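Local coordinates for retinol dehydratase (Spodoptera frugiperda, PDB 1FMJ), which dehydrates retinol, probably by way of a sulfated intermediate, on a sulfotransferase scaffold that binds both retinol and adenosine-3'-5'-diphosphate, at residues H164-L167 / S168-P171; L244-Y248 / E249-K253; M59-R62 / P63-F67; A95-Y98 / M99-Y103; H196-L200 / L201-N205. All coordinates share one frame; numbering follows the deposited sequence.

Overall arrangement
All five contacts are local and follow one another along the chain, so none nests within or crosses another. Interaction 3 comes first and turns the chain into strand 66-70 of the parallel sheet. Interaction 4 closes the bend that leads into helix 99-102, just before edge strand 104-105. Interaction 1 is a turn in the loop after strand 160-163. It touches interaction 3, where Pro171 and Met170 pack against Met59. Interaction 5 ends helix 187-200. Interactions 1 and 5 both touch retinol, though their nearest atoms are about 7 Å apart. Interaction 2 joins edge strand 243-247 to helix 248-253 and reaches the bound nucleotide.

Interaction 1 (H164-L167 / S168-P171); sequences HLPL and SLMP. With RTL (retinol), chain H.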
# COMPACT_ATOMS: atom_id res chain seq x y z
N HIS A 164 -2.63 3.54 -2.17
CA HIS A 164 -3.40 2.46 -1.57
C HIS A 164 -4.85 2.95 -1.52
O HIS A 164 -5.68 2.40 -0.81
CB HIS A 164 -2.87 2.13 -0.17
CG HIS A 164 -1.45 1.65 -0.15
ND1 HIS A 164 -1.00 0.63 -0.97
CD2 HIS A 164 -0.38 2.05 0.56
CE1 HIS A 164 0.29 0.43 -0.76
NE2 HIS A 164 0.69 1.28 0.17
N LEU A 165 -5.15 4.00 -2.27
CA LEU A 165 -6.52 4.49 -2.27
C LEU A 165 -7.38 3.71 -3.26
O LEU A 165 -6.95 3.43 -4.38
CB LEU A 165 -6.58 5.98 -2.62
CG LEU A 165 -6.05 6.93 -1.54
CD1 LEU A 165 -6.14 8.37 -2.01
CD2 LEU A 165 -6.83 6.74 -0.26
N PRO A 166 -8.59 3.32 -2.84
CA PRO A 166 -9.50 2.58 -3.72
C PRO A 166 -9.92 3.56 -4.81
O PRO A 166 -9.89 4.78 -4.60
CB PRO A 166 -10.65 2.19 -2.79
CG PRO A 166 -10.66 3.29 -1.79
CD PRO A 166 -9.19 3.49 -1.50
N LEU A 167 -10.29 3.05 -5.98
CA LEU A 167 -10.68 3.90 -7.10
C LEU A 167 -11.75 4.95 -6.81
O LEU A 167 -11.70 6.04 -7.36
CB LEU A 167 -11.11 3.04 -8.29
CG LEU A 167 -10.05 2.08 -8.87
CD1 LEU A 167 -10.62 1.38 -10.11
CD2 LEU A 167 -8.78 2.85 -9.24
N SER A 168 -12.72 4.63 -5.95
CA SER A 168 -13.81 5.57 -5.65
C SER A 168 -13.40 6.87 -4.97
O SER A 168 -14.18 7.83 -4.94
CB SER A 168 -14.88 4.87 -4.81
OG SER A 168 -14.37 4.45 -3.57
N LEU A 169 -12.18 6.93 -4.43
CA LEU A 169 -11.72 8.16 -3.79
C LEU A 169 -10.86 8.96 -4.76
O LEU A 169 -10.43 10.07 -4.46
CB LEU A 169 -10.92 7.84 -2.52
CG LEU A 169 -11.75 7.12 -1.45
CD1 LEU A 169 -10.94 6.95 -0.17
CD2 LEU A 169 -13.02 7.94 -1.18
N MET A 170 -10.59 8.39 -5.92
CA MET A 170 -9.79 9.08 -6.92
C MET A 170 -10.71 9.49 -8.06
O MET A 170 -11.84 9.01 -8.14
CB MET A 170 -8.65 8.18 -7.39
CG MET A 170 -7.63 7.90 -6.28
SD MET A 170 -6.13 7.03 -6.80
CE MET A 170 -6.81 5.46 -7.34
N PRO A 171 -10.24 10.38 -8.94
CA PRO A 171 -11.04 10.86 -10.07
C PRO A 171 -11.77 9.79 -10.86
O PRO A 171 -11.16 8.85 -11.36
CB PRO A 171 -10.01 11.59 -10.93
CG PRO A 171 -9.10 12.18 -9.91
CD PRO A 171 -8.91 11.02 -8.94
C1 RTL H . 5.64 7.37 11.65
C2 RTL H . 4.97 8.21 12.79
C3 RTL H . 4.79 9.68 12.41
C4 RTL H . 5.16 10.52 11.19
C5 RTL H . 5.81 9.54 10.21
C6 RTL H . 6.04 8.16 10.35
C7 RTL H . 6.68 7.34 9.29
C8 RTL H . 6.01 6.82 8.21
C9 RTL H . 6.63 6.01 7.16
C10 RTL H . 5.82 5.56 6.14
C11 RTL H . 6.14 4.73 4.96
C12 RTL H . 5.24 3.70 4.80
C13 RTL H . 5.05 2.59 3.84
C14 RTL H . 4.14 1.59 3.72
C15 RTL H . 2.96 1.79 2.85
O1 RTL H . 3.20 1.43 1.56
C16 RTL H . 4.55 6.31 11.43
C17 RTL H . 6.82 6.71 12.38
C18 RTL H . 6.25 10.31 8.95
C19 RTL H . 8.14 5.68 7.23
C20 RTL H . 6.19 2.71 2.81
O HOH W 1 -11.19 6.26 -9.91
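Leu167 O is held by the backbone N of Met170 at 3.0 Å and approached by a water that also reaches Pro171 O. The water has more acceptors around it than protons, so its share is less certain. The Met170 bond is the second of two successive i to i+3 bonds. In the first, Leu169 N donates to Pro166 O at 3.1 Å, with an N-H...O angle of 165°. Together they form a short 3-10 turn in the loop after strand 160-163. Both donors lie above the plane of the carbonyl they meet.

Two hydrophobic clusters brace the turn. In one, the isobutyl group of Leu169 crosses Pro166, with its CG 4.0 Å from Pro166 CG. Leu169 CD1 also approaches Leu165 CD2 at 4.1 Å, and these two leucines cross at about a right angle. In the other, the Met170 chain bends at its last torsion (chi3 -64°). This brings CE to 3.8 Å from Leu167 CD2 and close to the carbonyl of Leu165. Outside the turn, Met180 of strand 179-184 packs on both Leu167 and Met170. Glu233 of helix 227-235 accepts a bond from Ser168 N.

At the start of the segment the chain serves the retinol pocket. His164 ND1 is bonded to Ser70 O, and the ring of Tyr105 meets the imidazole nearly at a right angle. Lys162 also bonds to retinol. At the far edge of the ring, His164 NE2 is hydrogen-bonded to retinol O1 at 2.9 Å. O1 sits in the ring plane, and the bond is nearly straight at 168°.

Interaction 2 (L244-Y248 / E249-K253); sequences LFLFY and EDYLK. With A3P (adenosine-3'-5'-diphosphate), chain G.
Leu246 and Tyr251 meet in the tight, buried part of this contact, where the last strand of the parallel sheet turns into a short helix. Leu246 CD1 touches the phenol end of Tyr251, 4.1 Å from its CE2, and the side chains cross at about a right angle. Tyr248 is buried too. Its CG is anti to the backbone N (chi1 170°), which sends the ring toward the nucleotide. Tyr248 OH donates to N3 of adenosine-3'-5'-diphosphate at 2.9 Å, and N3 lies in the ring plane at its edge. A phenylalanine in place of Tyr248 would probably leave N3 without this donor. Two weak backbone bonds make the first turn of the helix, Asp250 N to Phe247 O and Tyr251 N to Tyr248 O.

The outer side is looser. Leu252 is exposed and forms its edge. Leu252 CG lies over one face of the Tyr248 ring, and its CD1 is 3.8 Å from Tyr248 CE2. Leu252 CD2 lies 3.9 Å from C2 of the adenine. Asp250 is partly exposed and works through a water: its OD2 and Phe247 N both bond to that water, OD2 at 2.6 Å.

Glu249 OE2 bonds to Asp186 N, and Tyr251 OH bonds to Thr79. Leu246 and Tyr251 pack on strand 179-184, and Tyr251 also touches helices 76-87 and 255-265.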
# COMPACT_ATOMS: atom_id res chain seq x y z
N LEU A 244 -4.45 -2.97 -15.28
CA LEU A 244 -3.83 -4.29 -15.27
C LEU A 244 -3.94 -4.85 -13.86
O LEU A 244 -3.20 -4.45 -12.96
CB LEU A 244 -2.35 -4.21 -15.68
CG LEU A 244 -1.57 -5.52 -15.56
CD1 LEU A 244 -2.17 -6.56 -16.49
CD2 LEU A 244 -0.10 -5.30 -15.88
N PHE A 245 -4.89 -5.76 -13.66
CA PHE A 245 -5.12 -6.39 -12.37
C PHE A 245 -4.21 -7.61 -12.29
O PHE A 245 -4.25 -8.47 -13.17
CB PHE A 245 -6.58 -6.84 -12.25
CG PHE A 245 -7.03 -7.11 -10.84
CD1 PHE A 245 -7.78 -6.16 -10.15
CD2 PHE A 245 -6.76 -8.33 -10.23
CE1 PHE A 245 -8.26 -6.42 -8.87
CE2 PHE A 245 -7.23 -8.60 -8.94
CZ PHE A 245 -7.99 -7.64 -8.26
N LEU A 246 -3.39 -7.69 -11.24
CA LEU A 246 -2.49 -8.82 -11.07
C LEU A 246 -2.60 -9.37 -9.66
O LEU A 246 -3.05 -8.69 -8.74
CB LEU A 246 -1.04 -8.40 -11.34
CG LEU A 246 -0.70 -7.81 -12.70
CD1 LEU A 246 0.77 -7.43 -12.73
CD2 LEU A 246 -1.01 -8.83 -13.81
N PHE A 247 -2.18 -10.62 -9.49
CA PHE A 247 -2.20 -11.25 -8.18
C PHE A 247 -0.77 -11.51 -7.73
O PHE A 247 0.05 -12.04 -8.48
CB PHE A 247 -2.96 -12.58 -8.22
CG PHE A 247 -4.45 -12.42 -8.36
CD1 PHE A 247 -5.06 -12.58 -9.59
CD2 PHE A 247 -5.23 -12.12 -7.25
CE1 PHE A 247 -6.44 -12.43 -9.72
CE2 PHE A 247 -6.61 -11.97 -7.37
CZ PHE A 247 -7.22 -12.13 -8.61
N TYR A 248 -0.47 -11.14 -6.49
CA TYR A 248 0.86 -11.31 -5.93
C TYR A 248 1.35 -12.75 -6.06
O TYR A 248 2.53 -13.00 -6.29
CB TYR A 248 0.85 -10.91 -4.46
CG TYR A 248 2.11 -11.26 -3.70
CD1 TYR A 248 3.30 -10.56 -3.90
CD2 TYR A 248 2.12 -12.32 -2.80
CE1 TYR A 248 4.46 -10.89 -3.20
CE2 TYR A 248 3.27 -12.66 -2.10
CZ TYR A 248 4.43 -11.95 -2.31
OH TYR A 248 5.55 -12.30 -1.59
N GLU A 249 0.44 -13.70 -5.92
CA GLU A 249 0.80 -15.10 -6.03
C GLU A 249 1.39 -15.44 -7.40
O GLU A 249 2.36 -16.20 -7.49
CB GLU A 249 -0.43 -15.98 -5.76
CG GLU A 249 -0.90 -16.01 -4.30
CD GLU A 249 -1.59 -14.72 -3.85
OE1 GLU A 249 -2.09 -13.97 -4.71
OE2 GLU A 249 -1.64 -14.48 -2.62
N ASP A 250 0.83 -14.87 -8.46
CA ASP A 250 1.34 -15.15 -9.79
C ASP A 250 2.78 -14.69 -9.99
O ASP A 250 3.50 -15.25 -10.80
CB ASP A 250 0.43 -14.54 -10.86
CG ASP A 250 -0.92 -15.25 -10.94
OD1 ASP A 250 -0.93 -16.49 -10.80
OD2 ASP A 250 -1.95 -14.58 -11.14
N TYR A 251 3.19 -13.68 -9.22
CA TYR A 251 4.57 -13.17 -9.28
C TYR A 251 5.52 -14.28 -8.83
O TYR A 251 6.63 -14.41 -9.36
CB TYR A 251 4.74 -11.98 -8.34
CG TYR A 251 4.41 -10.61 -8.90
CD1 TYR A 251 4.24 -9.51 -8.05
CD2 TYR A 251 4.29 -10.39 -10.28
CE1 TYR A 251 3.97 -8.24 -8.54
CE2 TYR A 251 4.02 -9.10 -10.79
CZ TYR A 251 3.86 -8.04 -9.91
OH TYR A 251 3.60 -6.78 -10.38
N LEU A 252 5.09 -15.05 -7.84
CA LEU A 252 5.88 -16.14 -7.27
C LEU A 252 5.81 -17.41 -8.11
O LEU A 252 6.72 -18.25 -8.04
CB LEU A 252 5.40 -16.46 -5.85
CG LEU A 252 5.26 -15.28 -4.88
CD1 LEU A 252 4.81 -15.81 -3.52
CD2 LEU A 252 6.58 -14.54 -4.76
N LYS A 253 4.75 -17.57 -8.89
CA LYS A 253 4.64 -18.77 -9.71
C LYS A 253 5.38 -18.58 -11.04
O LYS A 253 6.12 -19.47 -11.47
CB LYS A 253 3.17 -19.13 -9.97
CG LYS A 253 3.01 -20.49 -10.64
CD LYS A 253 1.62 -20.71 -11.22
CE LYS A 253 1.57 -22.00 -12.04
NZ LYS A 253 0.32 -22.11 -12.85
P1 A3P G . 5.51 -10.39 3.29
O1P A3P G . 5.24 -9.56 4.48
O2P A3P G . 6.92 -10.83 3.24
O3P A3P G . 4.62 -11.56 3.27
P2 A3P G . 3.89 -4.02 -0.50
O4P A3P G . 5.05 -3.64 -1.32
O5P A3P G . 2.63 -3.78 -1.24
O6P A3P G . 3.90 -3.26 0.78
O5' A3P G . 3.98 -5.56 -0.17
C5' A3P G . 5.06 -6.11 0.56
C4' A3P G . 5.05 -7.64 0.49
O4' A3P G . 5.74 -8.04 -0.72
C3' A3P G . 5.83 -8.28 1.64
O3' A3P G . 5.19 -9.53 1.99
C2' A3P G . 7.22 -8.38 1.03
O2' A3P G . 8.20 -9.16 1.71
C1' A3P G . 6.87 -8.85 -0.37
N9 A3P G . 7.97 -8.64 -1.33
C8 A3P G . 8.74 -7.51 -1.55
N7 A3P G . 9.65 -7.64 -2.48
C5 A3P G . 9.48 -8.95 -2.92
C6 A3P G . 10.13 -9.75 -3.92
N6 A3P G . 11.13 -9.30 -4.68
N1 A3P G . 9.70 -11.06 -4.11
C2 A3P G . 8.67 -11.57 -3.35
N3 A3P G . 7.97 -10.91 -2.37
C4 A3P G . 8.43 -9.60 -2.21
O HOH W 2 -2.06 -12.11 -11.85

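Interaction 3 (M59-R62 / P63-F67); sequences MPLR and PTDVF
Met59 reaches Phe67 with its terminal methyl. Its CG sits between the backbone N and the carbonyl carbon (chi1 58°), and the chain runs out extended from there. Met59 CE comes within 3.6 Å of Phe67 CZ, the two side chains approaching from opposite directions. Pro171 of the neighbouring loop lies against Met59 as well.

Leu61 meets the same ring from another direction. Its CD2 is 4.0 Å from Phe67 CZ, and the two side chains cross at about a right angle. The same methyl also lies 3.9 Å from Asp65 OD2.

Arg62 opens a type I beta turn that ends at Asp65 and leads into strand 66-70 of the parallel sheet. Two bonds tie the ends of the turn, each with an N-H...O angle of 160°. Asp65 N donates to Arg62 O at 3.0 Å. In return, Arg62 N donates to Asp65 OD2 at 3.0 Å, meeting the carboxylate from well above its plane. The two bonds hold Asp65 to Arg62 through both its backbone N and its carboxylate. OD2 is also gripped by a salt bridge from Arg159.

The aliphatic part of Arg62 leans on the carboxylate, with CB 3.4 Å from Asp65 OD1. The rest of the chain runs on extended, and the guanidinium does not pair with Asp65: Arg62 NE is 5.0 Å from Asp65 OD1. Arg62 NH2 bonds instead to the carbonyl of Val153.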
# COMPACT_ATOMS: atom_id res chain seq x y z
N MET A 59 -7.92 15.70 -8.63
CA MET A 59 -6.55 15.87 -9.10
C MET A 59 -6.39 15.83 -10.62
O MET A 59 -6.84 14.91 -11.30
CB MET A 59 -5.61 14.85 -8.45
CG MET A 59 -5.97 13.38 -8.65
SD MET A 59 -4.75 12.25 -7.87
CE MET A 59 -5.22 10.68 -8.61
N PRO A 60 -5.76 16.87 -11.18
CA PRO A 60 -5.56 16.87 -12.63
C PRO A 60 -4.65 15.71 -13.02
O PRO A 60 -3.62 15.49 -12.37
CB PRO A 60 -4.92 18.23 -12.89
CG PRO A 60 -5.51 19.08 -11.81
CD PRO A 60 -5.42 18.17 -10.60
N LEU A 61 -5.03 14.98 -14.06
CA LEU A 61 -4.24 13.85 -14.51
C LEU A 61 -3.64 14.06 -15.89
O LEU A 61 -4.16 14.85 -16.69
CB LEU A 61 -5.09 12.57 -14.48
CG LEU A 61 -5.62 12.22 -13.08
CD1 LEU A 61 -6.45 10.96 -13.16
CD2 LEU A 61 -4.45 12.03 -12.11
N ARG A 62 -2.56 13.34 -16.17
CA ARG A 62 -1.84 13.43 -17.43
C ARG A 62 -1.74 12.07 -18.10
O ARG A 62 -1.63 11.05 -17.43
CB ARG A 62 -0.44 13.98 -17.15
CG ARG A 62 -0.46 15.20 -16.24
CD ARG A 62 0.94 15.65 -15.88
NE ARG A 62 0.92 16.84 -15.03
CZ ARG A 62 1.99 17.32 -14.40
NH1 ARG A 62 3.16 16.72 -14.51
NH2 ARG A 62 1.88 18.40 -13.64
N PRO A 63 -1.76 12.05 -19.45
CA PRO A 63 -1.67 10.81 -20.23
C PRO A 63 -0.41 9.98 -19.98
O PRO A 63 -0.42 8.78 -20.25
CB PRO A 63 -1.78 11.29 -21.67
CG PRO A 63 -1.21 12.68 -21.61
CD PRO A 63 -1.82 13.22 -20.34
N THR A 64 0.66 10.59 -19.48
CA THR A 64 1.89 9.84 -19.22
C THR A 64 1.98 9.36 -17.78
O THR A 64 2.96 8.74 -17.39
CB THR A 64 3.16 10.66 -19.53
OG1 THR A 64 3.15 11.87 -18.77
CG2 THR A 64 3.25 10.98 -21.01
N ASP A 65 0.96 9.65 -16.98
CA ASP A 65 0.95 9.21 -15.58
C ASP A 65 0.82 7.69 -15.51
O ASP A 65 0.10 7.09 -16.31
CB ASP A 65 -0.24 9.80 -14.81
CG ASP A 65 -0.10 11.28 -14.56
OD1 ASP A 65 0.96 11.84 -14.86
OD2 ASP A 65 -1.07 11.89 -14.05
N VAL A 66 1.51 7.07 -14.56
CA VAL A 66 1.40 5.63 -14.38
C VAL A 66 1.21 5.39 -12.89
O VAL A 66 2.01 5.85 -12.07
CB VAL A 66 2.65 4.88 -14.85
CG1 VAL A 66 2.48 3.38 -14.60
CG2 VAL A 66 2.88 5.13 -16.33
N PHE A 67 0.15 4.68 -12.54
CA PHE A 67 -0.15 4.40 -11.13
C PHE A 67 0.05 2.96 -10.75
O PHE A 67 -0.25 2.05 -11.52
CB PHE A 67 -1.62 4.72 -10.80
CG PHE A 67 -1.92 6.18 -10.65
CD1 PHE A 67 -1.78 7.06 -11.72
CD2 PHE A 67 -2.43 6.66 -9.45
CE1 PHE A 67 -2.14 8.39 -11.59
CE2 PHE A 67 -2.79 8.00 -9.31
CZ PHE A 67 -2.65 8.86 -10.38

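Interaction 4 (A95-Y98 / M99-Y103); sequences AKTY and MSLRY
Tyr98 O accepts backbone bonds from Leu101 N and Arg102 N in the first turn of helix 99-102. Tyr98 is at the N-cap position. Leu101 N gives the stronger bond, at 2.7 Å, from above the carbonyl plane. Arg102 N adds a weak one at 3.2 Å. Within the helix, Met99 O accepts from both Arg102 N and Tyr103 N.

Across the two segments the side-chain hydrogen bonds come from Arg102. Its chain bends at chi3 (-76°) and so folds the guanidinium back over the residues that precede the helix. There NE and NH2 both reach the carbonyl O of Thr97, NE at 3.0 Å and NH2 at 3.1 Å, but both bonds are weak and bent. Ala95 O lies over one face of the guanidinium, and Met99 SD lies over the opposite face, 4.1 Å above the plane. Both are offset toward the rim, and the Ala95 O approach is not a hydrogen bond. The main charge partner is Glu81, which makes a salt bridge to NH1, and Trp84 adds a cation-pi contact.

The apolar contacts lie nearer the surface. Thr97 CG2 meets Leu101 CD2 at 3.7 Å, the side chains crossing at about a right angle. Leu101 CD1 lies 4.2 Å from Tyr98 CB. The ring of Tyr98 leads away from the helix and touches Asp297.

Glu81 and Trp84 belong to helix 76-87, so Arg102 ties the short helix to the longer one before it. The arrangement is a single-turn helix with its N-cap, set within the beta-alpha-beta crossover from strand 66-70 to edge strand 104-105.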
# COMPACT_ATOMS: atom_id res chain seq x y z
N ALA A 95 17.96 3.25 -11.54
CA ALA A 95 17.02 2.69 -10.57
C ALA A 95 17.63 2.58 -9.16
O ALA A 95 16.97 2.11 -8.22
CB ALA A 95 16.54 1.33 -11.04
N LYS A 96 18.87 3.02 -9.02
CA LYS A 96 19.52 2.95 -7.72
C LYS A 96 19.07 4.07 -6.79
O LYS A 96 19.38 4.05 -5.60
CB LYS A 96 21.05 2.96 -7.89
CG LYS A 96 21.57 1.73 -8.62
CD LYS A 96 23.08 1.73 -8.72
CE LYS A 96 23.59 0.50 -9.47
NZ LYS A 96 25.08 0.43 -9.49
N THR A 97 18.35 5.04 -7.33
CA THR A 97 17.86 6.13 -6.49
C THR A 97 16.73 5.55 -5.64
O THR A 97 16.09 4.58 -6.03
CB THR A 97 17.32 7.31 -7.33
OG1 THR A 97 18.41 7.97 -7.99
CG2 THR A 97 16.62 8.32 -6.45
N TYR A 98 16.50 6.15 -4.48
CA TYR A 98 15.45 5.69 -3.58
C TYR A 98 14.07 5.65 -4.24
O TYR A 98 13.63 6.61 -4.87
CB TYR A 98 15.40 6.58 -2.33
CG TYR A 98 16.62 6.44 -1.43
CD1 TYR A 98 17.45 7.53 -1.18
CD2 TYR A 98 16.96 5.21 -0.86
CE1 TYR A 98 18.59 7.41 -0.37
CE2 TYR A 98 18.09 5.07 -0.05
CZ TYR A 98 18.91 6.17 0.19
OH TYR A 98 20.04 6.03 0.96
N MET A 99 13.40 4.51 -4.10
CA MET A 99 12.07 4.31 -4.66
C MET A 99 11.18 5.46 -4.22
O MET A 99 10.36 5.96 -4.99
CB MET A 99 11.51 2.97 -4.17
CG MET A 99 10.11 2.63 -4.65
SD MET A 99 10.05 2.24 -6.40
CE MET A 99 10.59 0.54 -6.38
N SER A 100 11.35 5.89 -2.98
CA SER A 100 10.55 6.98 -2.44
C SER A 100 10.77 8.29 -3.20
O SER A 100 10.01 9.23 -3.04
CB SER A 100 10.85 7.17 -0.96
OG SER A 100 12.22 7.44 -0.74
N LEU A 101 11.82 8.35 -4.02
CA LEU A 101 12.10 9.54 -4.81
C LEU A 101 11.62 9.34 -6.25
O LEU A 101 11.42 10.29 -6.99
CB LEU A 101 13.60 9.86 -4.81
CG LEU A 101 14.18 10.77 -3.71
CD1 LEU A 101 13.62 10.41 -2.35
CD2 LEU A 101 15.70 10.66 -3.70
N ARG A 102 11.43 8.08 -6.65
CA ARG A 102 11.00 7.80 -8.01
C ARG A 102 9.47 7.78 -8.12
O ARG A 102 8.92 7.94 -9.21
CB ARG A 102 11.60 6.47 -8.48
CG ARG A 102 13.10 6.58 -8.82
CD ARG A 102 13.69 5.23 -9.24
NE ARG A 102 13.92 4.37 -8.09
CZ ARG A 102 13.85 3.04 -8.11
NH1 ARG A 102 13.54 2.40 -9.23
NH2 ARG A 102 14.09 2.36 -6.99
N TYR A 103 8.81 7.61 -6.99
CA TYR A 103 7.35 7.57 -6.93
C TYR A 103 6.82 8.55 -5.89
O TYR A 103 7.45 8.79 -4.87
CB TYR A 103 6.86 6.17 -6.52
CG TYR A 103 6.80 5.15 -7.64
CD1 TYR A 103 7.94 4.50 -8.09
CD2 TYR A 103 5.58 4.82 -8.22
CE1 TYR A 103 7.87 3.54 -9.09
CE2 TYR A 103 5.50 3.86 -9.22
CZ TYR A 103 6.65 3.23 -9.65
OH TYR A 103 6.55 2.27 -10.62

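Interaction 5 (H196-L200 / L201-N205); sequences HHARL and LYLLN. With RTL (retinol), chain H.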
# COMPACT_ATOMS: atom_id res chain seq x y z
N HIS A 196 2.83 -7.23 10.66
CA HIS A 196 4.25 -6.97 10.80
C HIS A 196 4.66 -5.57 10.42
O HIS A 196 5.56 -4.99 11.02
CB HIS A 196 5.06 -7.96 9.97
CG HIS A 196 5.21 -9.30 10.62
ND1 HIS A 196 6.05 -9.51 11.70
CD2 HIS A 196 4.62 -10.49 10.36
CE1 HIS A 196 5.96 -10.77 12.07
NE2 HIS A 196 5.11 -11.39 11.27
N HIS A 197 4.01 -5.05 9.38
CA HIS A 197 4.28 -3.70 8.92
C HIS A 197 3.84 -2.69 9.97
O HIS A 197 4.48 -1.64 10.13
CB HIS A 197 3.54 -3.47 7.60
CG HIS A 197 3.66 -2.07 7.08
ND1 HIS A 197 2.73 -1.09 7.35
CD2 HIS A 197 4.60 -1.49 6.29
CE1 HIS A 197 3.09 0.03 6.76
NE2 HIS A 197 4.22 -0.18 6.11
N ALA A 198 2.76 -3.00 10.69
CA ALA A 198 2.27 -2.09 11.73
C ALA A 198 3.28 -2.12 12.87
O ALA A 198 3.53 -1.10 13.52
CB ALA A 198 0.90 -2.52 12.22
N ARG A 199 3.87 -3.28 13.11
CA ARG A 199 4.89 -3.42 14.15
C ARG A 199 6.13 -2.60 13.75
O ARG A 199 6.73 -1.92 14.58
CB ARG A 199 5.28 -4.89 14.32
CG ARG A 199 4.32 -5.73 15.16
CD ARG A 199 4.95 -6.08 16.50
NE ARG A 199 4.15 -7.02 17.27
CZ ARG A 199 3.10 -6.70 18.02
NH1 ARG A 199 2.71 -5.44 18.12
NH2 ARG A 199 2.43 -7.65 18.65
N LEU A 200 6.48 -2.67 12.47
CA LEU A 200 7.64 -1.96 11.94
C LEU A 200 7.64 -0.46 12.24
O LEU A 200 8.67 0.10 12.63
CB LEU A 200 7.72 -2.16 10.42
CG LEU A 200 8.79 -1.39 9.63
CD1 LEU A 200 10.16 -2.02 9.84
CD2 LEU A 200 8.45 -1.40 8.15
N LEU A 201 6.49 0.18 12.06
CA LEU A 201 6.37 1.62 12.27
C LEU A 201 5.80 2.01 13.63
O LEU A 201 5.40 3.17 13.82
CB LEU A 201 5.52 2.22 11.15
CG LEU A 201 6.01 1.81 9.76
CD1 LEU A 201 5.10 2.39 8.66
CD2 LEU A 201 7.44 2.28 9.57
N TYR A 202 5.75 1.06 14.56
CA TYR A 202 5.24 1.31 15.89
C TYR A 202 3.77 1.74 15.88
O TYR A 202 3.36 2.54 16.71
CB TYR A 202 6.07 2.39 16.60
CG TYR A 202 7.52 2.01 16.84
CD1 TYR A 202 8.54 2.53 16.05
CD2 TYR A 202 7.85 1.10 17.85
CE1 TYR A 202 9.87 2.14 16.25
CE2 TYR A 202 9.17 0.72 18.05
CZ TYR A 202 10.17 1.23 17.25
OH TYR A 202 11.47 0.82 17.45
N LEU A 203 2.99 1.22 14.94
CA LEU A 203 1.58 1.58 14.83
C LEU A 203 0.70 0.80 15.80
O LEU A 203 -0.38 1.27 16.19
CB LEU A 203 1.07 1.34 13.41
CG LEU A 203 1.81 2.03 12.26
CD1 LEU A 203 1.12 1.70 10.95
CD2 LEU A 203 1.85 3.52 12.48
N LEU A 204 1.14 -0.39 16.20
CA LEU A 204 0.37 -1.24 17.09
C LEU A 204 0.80 -1.21 18.54
O LEU A 204 1.98 -1.03 18.85
CB LEU A 204 0.42 -2.70 16.63
CG LEU A 204 -0.13 -3.07 15.26
CD1 LEU A 204 -0.01 -4.58 15.05
CD2 LEU A 204 -1.57 -2.64 15.15
N ASN A 205 -0.16 -1.41 19.44
CA ASN A 205 0.11 -1.47 20.87
C ASN A 205 0.94 -2.73 21.05
O ASN A 205 0.57 -3.80 20.56
CB ASN A 205 -1.20 -1.57 21.65
CG ASN A 205 -2.04 -0.31 21.55
OD1 ASN A 205 -1.76 0.57 20.73
ND2 ASN A 205 -3.08 -0.22 22.37
C1 RTL H . 5.64 7.37 11.65
C2 RTL H . 4.97 8.21 12.79
C3 RTL H . 4.79 9.68 12.41
C4 RTL H . 5.16 10.52 11.19
C5 RTL H . 5.81 9.54 10.21
C6 RTL H . 6.04 8.16 10.35
C7 RTL H . 6.68 7.34 9.29
C8 RTL H . 6.01 6.82 8.21
C9 RTL H . 6.63 6.01 7.16
C10 RTL H . 5.82 5.56 6.14
C11 RTL H . 6.14 4.73 4.96
C12 RTL H . 5.24 3.70 4.80
C13 RTL H . 5.05 2.59 3.84
C14 RTL H . 4.14 1.59 3.72
C15 RTL H . 2.96 1.79 2.85
O1 RTL H . 3.20 1.43 1.56
C16 RTL H . 4.55 6.31 11.43
C17 RTL H . 6.82 6.71 12.38
C18 RTL H . 6.25 10.31 8.95
C19 RTL H . 8.14 5.68 7.23
C20 RTL H . 6.19 2.71 2.81
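A Schellman motif ends helix 187-200 here, beside the retinol pocket. Leu203 N donates to Ala198 O at 2.8 Å, and Tyr202 N donates to Arg199 O at 3.1 Å. Tyr202 takes the positive phi (61°) that the reversal of the chain needs. A weaker bond, Leu201 N to His197 O, is the last helical one.

Past the reversal, Leu204 folds back on the helix. Its CG presses on Ala198 CB at 3.3 Å, tighter than usual for two carbons. Leu204 CB also lies near Arg199 NH1, but the firmer partner of that guanidinium is the carbonyl of Ser208, bonded to NH2.

On the pocket side, His197 CG is anti to the backbone N (chi1 175°), which turns the imidazole toward retinol. His197 NE2 comes within 3.0 Å of retinol C14, while retinol C13 lies in the ring plane at its edge. NE2 is buried and has no polar partner in the model. Leu201 CD1 lies against the ring, 3.6 Å from His197 CE1. Cutting Leu201 back to an alanine would remove this methyl and is likely to open a gap beside the imidazole, leaving it less restrained in rotation. Leu203 CD2 adds a contact with retinol C16 at 4.0 Å.

Leu203 CB sits 4.0 Å from Ala198 CB. This apolar pair, joining the last full turn to the residue after the positive-phi position, is the hydrophobic contact characteristic of a Schellman helix end.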